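Long-range contacts in uncharacterized protein Atu1656/AGR_C_3050 (Agrobacterium tumefaciens, PDB 2OJH), which is of unknown function but is a putative TolB-family protein built as a six-bladed beta-propeller: residues A[88-93]-A[274-279]; A[186-191]-A[222-227]. One frame throughout, in Å; residues are numbered along the deposited sequence.

Contact 1. Residues A[88-93]-A[274-279]; sequences NDHGIS and MNSPNW
The hydroxyl of Ser276 is inserted between two backbone groups of segment 88-93 and bonds to both. OG donates to Asn88 O at 2.8 Å, in the carbonyl plane and on a lone pair, and accepts from His90 N at 3.0 Å with an N-H...O angle of 162°. Serine suits the place because one small hydroxyl can give and take at once; with OG anti to its own carbonyl carbon, chi1 -73°, it faces the Asn88-His90 backbone. The same oxygen lies over the centre of one face of the His90 ring, whose two nitrogens are bound by Asn48 and Asn59.

Between side-chain amides, Asn88 ND2 donates to Asn275 OD1 at 3.0 Å. The acceptor lies near the amide plane of Asn88, yet the donor stands well above the carbonyl plane of Asn275, with the two amide planes 72° apart. Outside bonds fix both: Asn88 OD1 meets Asn59, ND2 also meets Glu45, and Asn275 binds Gln271 and Gly272 N.

A water adds a third link, donating to Asp89 OD1 and accepting from Asn275 ND2, both at 3.0 Å. Pro277 adds loose packing, its CD 4.0 Å from His90 O.

Such a buried polar network, joining loop 274-279 to the residues leading into inner strand 91-92, is consistent with the inner ends of blades near a beta-propeller's central channel.

Contact 2. Residues A[186-191]-A[222-227]; sequences WIYFNS and PHPSPS
Tyr188 and Pro224 meet obliquely, ring against ring, where two neighbouring blades of the beta-propeller pack together. Strand 186-191 is the second strand of its four-stranded blade, and 222-224 ends the innermost strand, 217-224, of the next one. Their axes run nearly antiparallel, 163° between directions, but stay 6.7 Å apart at closest approach, too far for backbone pairing; the strands are therefore joined through side chains.

The tyrosine directs its CB toward the opposite strand. Its first torsion of -75° places CG beside the backbone N, and the ring then brings its CD1 side, and less closely CG, to Pro224. Pro224 CG is the atom that touches, 3.7 Å from Tyr188 CD1, and it approaches the ring at a slant. The phenol oxygen goes elsewhere, to Met256 O and Arg201 NH2, which tether the far end of the ring while its carbon portion serves the interface. A tyrosine thus fits here as both an apolar surface and a polar anchor.

Pro222 works differently, pressing on backbone as much as on side chain. Its CB lies 4.1 Å from Tyr188 CB, whereas CG reaches over the main chain at Phe189, whose CB points away from this strand and whose ring packs on Trp200 and Val202. Two prolines suit such a seam, offering compact, rigid apolar rings and no amide hydrogen that would need an acceptor. Between them His223 points away from strand 186-191, its ND1 bound by Asp179. Asn190 adds a polar tie to the same inner strand, its ND2 bonding to Asp219 O. Pro222 CG sits equally close, 3.8 Å, to Phe189 CA and Phe189 N.

In the fold
Both contacts are buried, but they lie at different depths in the propeller. Contact 1 has its centre about 4 Å from the centre of the chain, where two loops meet, one of them leading into inner strand 91-92; contact 2, about 10 Å out, fills the seam between consecutive blades. Chemistry follows place: hydrogen bonds and a bridging water carry contact 1, whereas proline and tyrosine carbons carry contact 2. Their centres are about 12 Å apart, and His223 connects them: its NE2 probably bonds to Met274 O at 2.8 Å, while its O probably accepts from Trp279 NE1. Segment 222-227 thus packs against 186-191 with Pro222 and Pro224, and against 274-279 through His223, with Ser225 and Pro226 on Trp279.

Contact 1. Residues A[88-93]-A[274-279]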
ATOM      1  N   ASN A  88       3.039  -1.324   8.123  1.00 35.73           N
ATOM      2  CA  ASN A  88       3.254  -1.538   6.672  1.00 37.65           C
ATOM      3  C   ASN A  88       2.604  -0.529   5.733  1.00 38.03           C
ATOM      4  O   ASN A  88       2.624  -0.732   4.521  1.00 37.36           O
ATOM      5  CB  ASN A  88       2.703  -2.885   6.243  1.00 36.98           C
ATOM      6  CG  ASN A  88       3.489  -4.039   6.788  1.00 40.31           C
ATOM      7  OD1 ASN A  88       4.348  -3.885   7.690  1.00 39.27           O
ATOM      8  ND2 ASN A  88       3.215  -5.221   6.239  1.00 37.88           N
ATOM      9  N   ASP A  89       2.036   0.540   6.294  1.00 38.15           N
ATOM     10  CA  ASP A  89       1.195   1.477   5.539  1.00 37.94           C
ATOM     11  C   ASP A  89       1.898   2.809   5.524  1.00 37.11           C
ATOM     12  O   ASP A  89       1.890   3.530   6.521  1.00 37.55           O
ATOM     13  CB  ASP A  89      -0.184   1.596   6.202  1.00 37.34           C
ATOM     14  CG  ASP A  89      -0.891   0.269   6.366  1.00 40.91           C
ATOM     15  OD1 ASP A  89      -0.877  -0.596   5.444  1.00 43.65           O
ATOM     16  OD2 ASP A  89      -1.541   0.088   7.421  1.00 43.36           O
ATOM     17  N   HIS A  90       2.531   3.128   4.397  1.00 36.40           N
ATOM     18  CA  HIS A  90       3.424   4.285   4.315  1.00 36.46           C
ATOM     19  C   HIS A  90       3.580   4.643   2.850  1.00 36.27           C
ATOM     20  O   HIS A  90       3.242   3.868   1.985  1.00 35.57           O
ATOM     21  CB  HIS A  90       4.803   3.998   4.956  1.00 37.19           C
ATOM     22  CG  HIS A  90       5.427   2.687   4.539  1.00 38.68           C
ATOM     23  ND1 HIS A  90       6.051   2.513   3.320  1.00 40.30           N
ATOM     24  CD2 HIS A  90       5.551   1.506   5.194  1.00 38.44           C
ATOM     25  CE1 HIS A  90       6.500   1.274   3.229  1.00 39.08           C
ATOM     26  NE2 HIS A  90       6.218   0.643   4.358  1.00 39.31           N
ATOM     27  N   GLY A  91       4.124   5.802   2.536  1.00 34.61           N
ATOM     28  CA  GLY A  91       4.204   6.146   1.130  1.00 34.80           C
ATOM     29  C   GLY A  91       5.053   7.369   0.959  1.00 34.57           C
ATOM     30  O   GLY A  91       5.560   7.910   1.948  1.00 34.78           O
ATOM     31  N   ILE A  92       5.236   7.758  -0.298  1.00 34.71           N
ATOM     32  CA  ILE A  92       6.146   8.858  -0.673  1.00 34.45           C
ATOM     33  C   ILE A  92       5.333   9.835  -1.529  1.00 35.24           C
ATOM     34  O   ILE A  92       4.486   9.403  -2.362  1.00 37.32           O
ATOM     35  CB  ILE A  92       7.365   8.323  -1.462  1.00 34.99           C
ATOM     36  CG1 ILE A  92       8.092   7.178  -0.718  1.00 34.08           C
ATOM     37  CG2 ILE A  92       8.358   9.431  -1.762  1.00 33.66           C
ATOM     38  CD1 ILE A  92       9.235   6.559  -1.568  1.00 32.33           C
ATOM     39  N   SER A  93       5.499  11.124  -1.285  1.00 34.33           N
ATOM     40  CA  SER A  93       4.730  12.144  -1.983  1.00 34.88           C
ATOM     41  C   SER A  93       5.199  12.205  -3.429  1.00 35.73           C
ATOM     42  O   SER A  93       6.349  11.871  -3.719  1.00 35.93           O
ATOM     43  CB  SER A  93       4.944  13.514  -1.326  1.00 33.47           C
ATOM     44  OG  SER A  93       6.298  13.865  -1.466  1.00 37.19           O
HETATM   45  N   MSE A 274       2.687  -6.380  -0.563  1.00 35.79           N
HETATM   46  CA  MSE A 274       2.504  -5.087  -1.235  1.00 37.66           C
HETATM   47  C   MSE A 274       1.469  -4.201  -0.529  1.00 37.24           C
HETATM   48  O   MSE A 274       0.552  -3.683  -1.182  1.00 36.40           O
HETATM   49  CB  MSE A 274       2.134  -5.255  -2.737  1.00 37.04           C
HETATM   50  CG  MSE A 274       0.843  -5.955  -2.976  1.00 39.17           C
HETATM   51 SE   MSE A 274       0.400  -6.079  -4.891  0.80 45.35          SE
HETATM   52  CE  MSE A 274       2.030  -7.059  -5.466  1.00 38.54           C
ATOM     53  N   ASN A 275       1.592  -3.992   0.791  1.00 35.23           N
ATOM     54  CA  ASN A 275       0.495  -3.244   1.447  1.00 37.35           C
ATOM     55  C   ASN A 275       0.330  -1.851   0.885  1.00 37.44           C
ATOM     56  O   ASN A 275      -0.795  -1.334   0.794  1.00 38.01           O
ATOM     57  CB  ASN A 275       0.679  -3.127   2.971  1.00 36.30           C
ATOM     58  CG  ASN A 275       0.693  -4.445   3.629  1.00 38.84           C
ATOM     59  OD1 ASN A 275       1.709  -5.143   3.589  1.00 38.24           O
ATOM     60  ND2 ASN A 275      -0.439  -4.832   4.219  1.00 38.80           N
ATOM     61  N   SER A 276       1.452  -1.233   0.548  1.00 37.95           N
ATOM     62  CA  SER A 276       1.486   0.184   0.218  1.00 37.42           C
ATOM     63  C   SER A 276       1.742   0.410  -1.291  1.00 37.08           C
ATOM     64  O   SER A 276       2.173  -0.527  -1.989  1.00 36.84           O
ATOM     65  CB  SER A 276       2.569   0.867   1.039  1.00 39.42           C
ATOM     66  OG  SER A 276       2.153   0.970   2.391  1.00 42.17           O
ATOM     67  N   PRO A 277       1.469   1.630  -1.800  1.00 36.75           N
ATOM     68  CA  PRO A 277       1.617   1.888  -3.243  1.00 35.63           C
ATOM     69  C   PRO A 277       2.992   1.487  -3.760  1.00 37.17           C
ATOM     70  O   PRO A 277       4.013   1.996  -3.271  1.00 34.74           O
ATOM     71  CB  PRO A 277       1.374   3.382  -3.376  1.00 37.32           C
ATOM     72  CG  PRO A 277       0.526   3.760  -2.200  1.00 35.94           C
ATOM     73  CD  PRO A 277       0.955   2.814  -1.073  1.00 35.59           C
ATOM     74  N   ASN A 278       3.030   0.527  -4.694  1.00 35.70           N
ATOM     75  CA  ASN A 278       4.324  -0.105  -5.057  1.00 37.38           C
ATOM     76  C   ASN A 278       4.875   0.054  -6.508  1.00 37.24           C
ATOM     77  O   ASN A 278       5.806  -0.657  -6.906  1.00 37.24           O
ATOM     78  CB  ASN A 278       4.219  -1.582  -4.729  1.00 36.59           C
ATOM     79  CG  ASN A 278       3.102  -2.244  -5.478  1.00 36.99           C
ATOM     80  OD1 ASN A 278       2.122  -1.587  -5.852  1.00 35.16           O
ATOM     81  ND2 ASN A 278       3.252  -3.532  -5.746  1.00 35.75           N
ATOM     82  N   TRP A 279       4.304   0.960  -7.303  1.00 37.41           N
ATOM     83  CA  TRP A 279       4.655   1.042  -8.723  1.00 36.11           C
ATOM     84  C   TRP A 279       5.855   1.931  -8.881  1.00 37.27           C
ATOM     85  O   TRP A 279       5.980   2.975  -8.195  1.00 37.38           O
ATOM     86  CB  TRP A 279       3.493   1.637  -9.546  1.00 35.16           C
ATOM     87  CG  TRP A 279       2.337   0.682  -9.787  1.00 33.91           C
ATOM     88  CD1 TRP A 279       1.206   0.536  -9.040  1.00 33.71           C
ATOM     89  CD2 TRP A 279       2.251  -0.275 -10.844  1.00 32.04           C
ATOM     90  NE1 TRP A 279       0.398  -0.457  -9.587  1.00 35.95           N
ATOM     91  CE2 TRP A 279       1.018  -0.946 -10.712  1.00 34.14           C
ATOM     92  CE3 TRP A 279       3.086  -0.597 -11.923  1.00 30.97           C
ATOM     93  CZ2 TRP A 279       0.628  -1.960 -11.598  1.00 33.79           C
ATOM     94  CZ3 TRP A 279       2.689  -1.590 -12.811  1.00 35.63           C
ATOM     95  CH2 TRP A 279       1.486  -2.260 -12.638  1.00 32.59           C
TER
HETATM   96  O   HOH W   1      -2.700  -2.940   4.904  1.00 19.57           O

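Contact 2. Residues A[186-191]-A[222-227]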
ATOM      1  N   TRP A 186     -10.638   8.742  -9.008  1.00 40.51           N
ATOM      2  CA  TRP A 186     -11.084   7.578  -8.240  1.00 40.02           C
ATOM      3  C   TRP A 186     -10.099   7.179  -7.152  1.00 39.78           C
ATOM      4  O   TRP A 186      -8.885   7.399  -7.274  1.00 39.86           O
ATOM      5  CB  TRP A 186     -11.263   6.367  -9.164  1.00 40.18           C
ATOM      6  CG  TRP A 186     -12.324   6.504 -10.207  1.00 40.32           C
ATOM      7  CD1 TRP A 186     -12.151   6.892 -11.504  1.00 41.50           C
ATOM      8  CD2 TRP A 186     -13.725   6.223 -10.054  1.00 40.82           C
ATOM      9  NE1 TRP A 186     -13.361   6.890 -12.165  1.00 40.12           N
ATOM     10  CE2 TRP A 186     -14.341   6.484 -11.297  1.00 40.05           C
ATOM     11  CE3 TRP A 186     -14.518   5.784  -8.984  1.00 39.73           C
ATOM     12  CZ2 TRP A 186     -15.711   6.304 -11.505  1.00 40.66           C
ATOM     13  CZ3 TRP A 186     -15.887   5.617  -9.187  1.00 40.34           C
ATOM     14  CH2 TRP A 186     -16.464   5.872 -10.445  1.00 40.58           C
ATOM     15  N   ILE A 187     -10.636   6.543  -6.109  1.00 38.83           N
ATOM     16  CA  ILE A 187      -9.827   5.848  -5.112  1.00 37.34           C
ATOM     17  C   ILE A 187     -10.283   4.378  -5.178  1.00 37.36           C
ATOM     18  O   ILE A 187     -11.465   4.118  -5.028  1.00 38.01           O
ATOM     19  CB  ILE A 187     -10.052   6.433  -3.704  1.00 36.78           C
ATOM     20  CG1 ILE A 187      -9.375   7.825  -3.582  1.00 36.60           C
ATOM     21  CG2 ILE A 187      -9.531   5.462  -2.612  1.00 36.35           C
ATOM     22  CD1 ILE A 187      -9.959   8.681  -2.475  1.00 34.30           C
ATOM     23  N   TYR A 188      -9.354   3.453  -5.430  1.00 36.91           N
ATOM     24  CA  TYR A 188      -9.654   2.013  -5.445  1.00 36.47           C
ATOM     25  C   TYR A 188      -9.375   1.497  -4.036  1.00 36.28           C
ATOM     26  O   TYR A 188      -8.455   1.991  -3.332  1.00 35.96           O
ATOM     27  CB  TYR A 188      -8.753   1.269  -6.452  1.00 36.47           C
ATOM     28  CG  TYR A 188      -9.132   1.467  -7.916  1.00 35.58           C
ATOM     29  CD1 TYR A 188      -9.014   2.713  -8.549  1.00 35.48           C
ATOM     30  CD2 TYR A 188      -9.644   0.396  -8.669  1.00 34.72           C
ATOM     31  CE1 TYR A 188      -9.408   2.874  -9.912  1.00 34.49           C
ATOM     32  CE2 TYR A 188     -10.010   0.550 -10.003  1.00 33.31           C
ATOM     33  CZ  TYR A 188      -9.890   1.781 -10.613  1.00 36.83           C
ATOM     34  OH  TYR A 188     -10.265   1.894 -11.919  1.00 36.11           O
ATOM     35  N   PHE A 189     -10.186   0.534  -3.606  1.00 36.10           N
ATOM     36  CA  PHE A 189     -10.101   0.002  -2.245  1.00 35.20           C
ATOM     37  C   PHE A 189     -10.757  -1.381  -2.245  1.00 34.86           C
ATOM     38  O   PHE A 189     -11.238  -1.836  -3.303  1.00 34.71           O
ATOM     39  CB  PHE A 189     -10.762   0.981  -1.242  1.00 35.62           C
ATOM     40  CG  PHE A 189     -12.269   1.104  -1.399  1.00 35.65           C
ATOM     41  CD1 PHE A 189     -12.833   1.952  -2.368  1.00 35.26           C
ATOM     42  CD2 PHE A 189     -13.117   0.367  -0.579  1.00 35.24           C
ATOM     43  CE1 PHE A 189     -14.207   2.044  -2.523  1.00 37.78           C
ATOM     44  CE2 PHE A 189     -14.521   0.458  -0.723  1.00 35.87           C
ATOM     45  CZ  PHE A 189     -15.063   1.298  -1.711  1.00 36.94           C
ATOM     46  N   ASN A 190     -10.727  -2.084  -1.113  1.00 34.02           N
ATOM     47  CA  ASN A 190     -11.511  -3.338  -1.035  1.00 34.67           C
ATOM     48  C   ASN A 190     -12.611  -3.286   0.016  1.00 34.25           C
ATOM     49  O   ASN A 190     -12.523  -2.545   0.991  1.00 34.27           O
ATOM     50  CB  ASN A 190     -10.625  -4.607  -0.894  1.00 34.94           C
ATOM     51  CG  ASN A 190      -9.776  -4.635   0.382  1.00 37.42           C
ATOM     52  OD1 ASN A 190      -9.525  -3.623   1.043  1.00 39.18           O
ATOM     53  ND2 ASN A 190      -9.275  -5.804   0.686  1.00 36.09           N
ATOM     54  N   SER A 191     -13.670  -4.067  -0.183  1.00 34.67           N
ATOM     55  CA  SER A 191     -14.761  -4.001   0.739  1.00 34.75           C
ATOM     56  C   SER A 191     -15.310  -5.405   0.920  1.00 35.03           C
ATOM     57  O   SER A 191     -15.331  -6.201  -0.044  1.00 35.11           O
ATOM     58  CB  SER A 191     -15.842  -3.065   0.175  1.00 35.35           C
ATOM     59  OG  SER A 191     -16.947  -2.957   1.050  1.00 35.77           O
ATOM     60  N   PRO A 222      -5.304  -3.109  -3.667  1.00 37.37           N
ATOM     61  CA  PRO A 222      -5.268  -2.536  -5.037  1.00 37.39           C
ATOM     62  C   PRO A 222      -4.327  -1.335  -5.194  1.00 38.54           C
ATOM     63  O   PRO A 222      -4.362  -0.374  -4.379  1.00 38.74           O
ATOM     64  CB  PRO A 222      -6.748  -2.171  -5.299  1.00 38.02           C
ATOM     65  CG  PRO A 222      -7.322  -1.904  -3.909  1.00 35.79           C
ATOM     66  CD  PRO A 222      -6.637  -2.945  -3.038  1.00 36.31           C
ATOM     67  N   HIS A 223      -3.431  -1.419  -6.195  1.00 37.59           N
ATOM     68  CA  HIS A 223      -2.623  -0.292  -6.597  1.00 36.81           C
ATOM     69  C   HIS A 223      -2.766  -0.021  -8.094  1.00 37.33           C
ATOM     70  O   HIS A 223      -2.269  -0.782  -8.910  1.00 36.47           O
ATOM     71  CB  HIS A 223      -1.158  -0.513  -6.173  1.00 35.52           C
ATOM     72  CG  HIS A 223      -1.008  -0.859  -4.723  1.00 35.35           C
ATOM     73  ND1 HIS A 223      -1.337   0.024  -3.718  1.00 36.45           N
ATOM     74  CD2 HIS A 223      -0.608  -1.999  -4.107  1.00 37.94           C
ATOM     75  CE1 HIS A 223      -1.104  -0.540  -2.547  1.00 40.14           C
ATOM     76  NE2 HIS A 223      -0.648  -1.763  -2.752  1.00 36.36           N
ATOM     77  N   PRO A 224      -3.499   1.044  -8.448  1.00 37.52           N
ATOM     78  CA  PRO A 224      -3.499   1.549  -9.814  1.00 38.38           C
ATOM     79  C   PRO A 224      -2.100   2.014 -10.281  1.00 38.87           C
ATOM     80  O   PRO A 224      -1.394   2.739  -9.561  1.00 38.76           O
ATOM     81  CB  PRO A 224      -4.476   2.720  -9.764  1.00 37.73           C
ATOM     82  CG  PRO A 224      -5.320   2.501  -8.567  1.00 39.00           C
ATOM     83  CD  PRO A 224      -4.427   1.788  -7.575  1.00 38.29           C
ATOM     84  N   SER A 225      -1.721   1.573 -11.473  1.00 38.93           N
ATOM     85  CA  SER A 225      -0.445   1.964 -12.082  1.00 39.21           C
ATOM     86  C   SER A 225      -0.455   3.460 -12.415  1.00 39.35           C
ATOM     87  O   SER A 225      -1.481   3.981 -12.875  1.00 39.07           O
ATOM     88  CB  SER A 225      -0.230   1.151 -13.363  1.00 38.60           C
ATOM     89  OG  SER A 225       0.846   1.650 -14.140  1.00 41.94           O
ATOM     90  N   PRO A 226       0.675   4.161 -12.205  1.00 39.26           N
ATOM     91  CA  PRO A 226       0.725   5.568 -12.643  1.00 39.16           C
ATOM     92  C   PRO A 226       0.475   5.781 -14.145  1.00 39.38           C
ATOM     93  O   PRO A 226       0.207   6.922 -14.582  1.00 39.67           O
ATOM     94  CB  PRO A 226       2.134   6.022 -12.274  1.00 39.89           C
ATOM     95  CG  PRO A 226       2.867   4.831 -11.827  1.00 39.57           C
ATOM     96  CD  PRO A 226       1.928   3.723 -11.558  1.00 39.24           C
ATOM     97  N   SER A 227       0.537   4.710 -14.930  1.00 38.92           N
ATOM     98  CA  SER A 227       0.363   4.830 -16.359  0.50 38.68           C
ATOM     99  C   SER A 227      -1.106   4.750 -16.759  1.00 38.75           C
ATOM    100  O   SER A 227      -1.461   4.962 -17.929  1.00 37.99           O
ATOM    101  CB  SER A 227       1.220   3.800 -17.081  0.50 39.24           C
ATOM    102  OG  SER A 227       2.593   4.098 -16.881  0.50 38.07           O
TER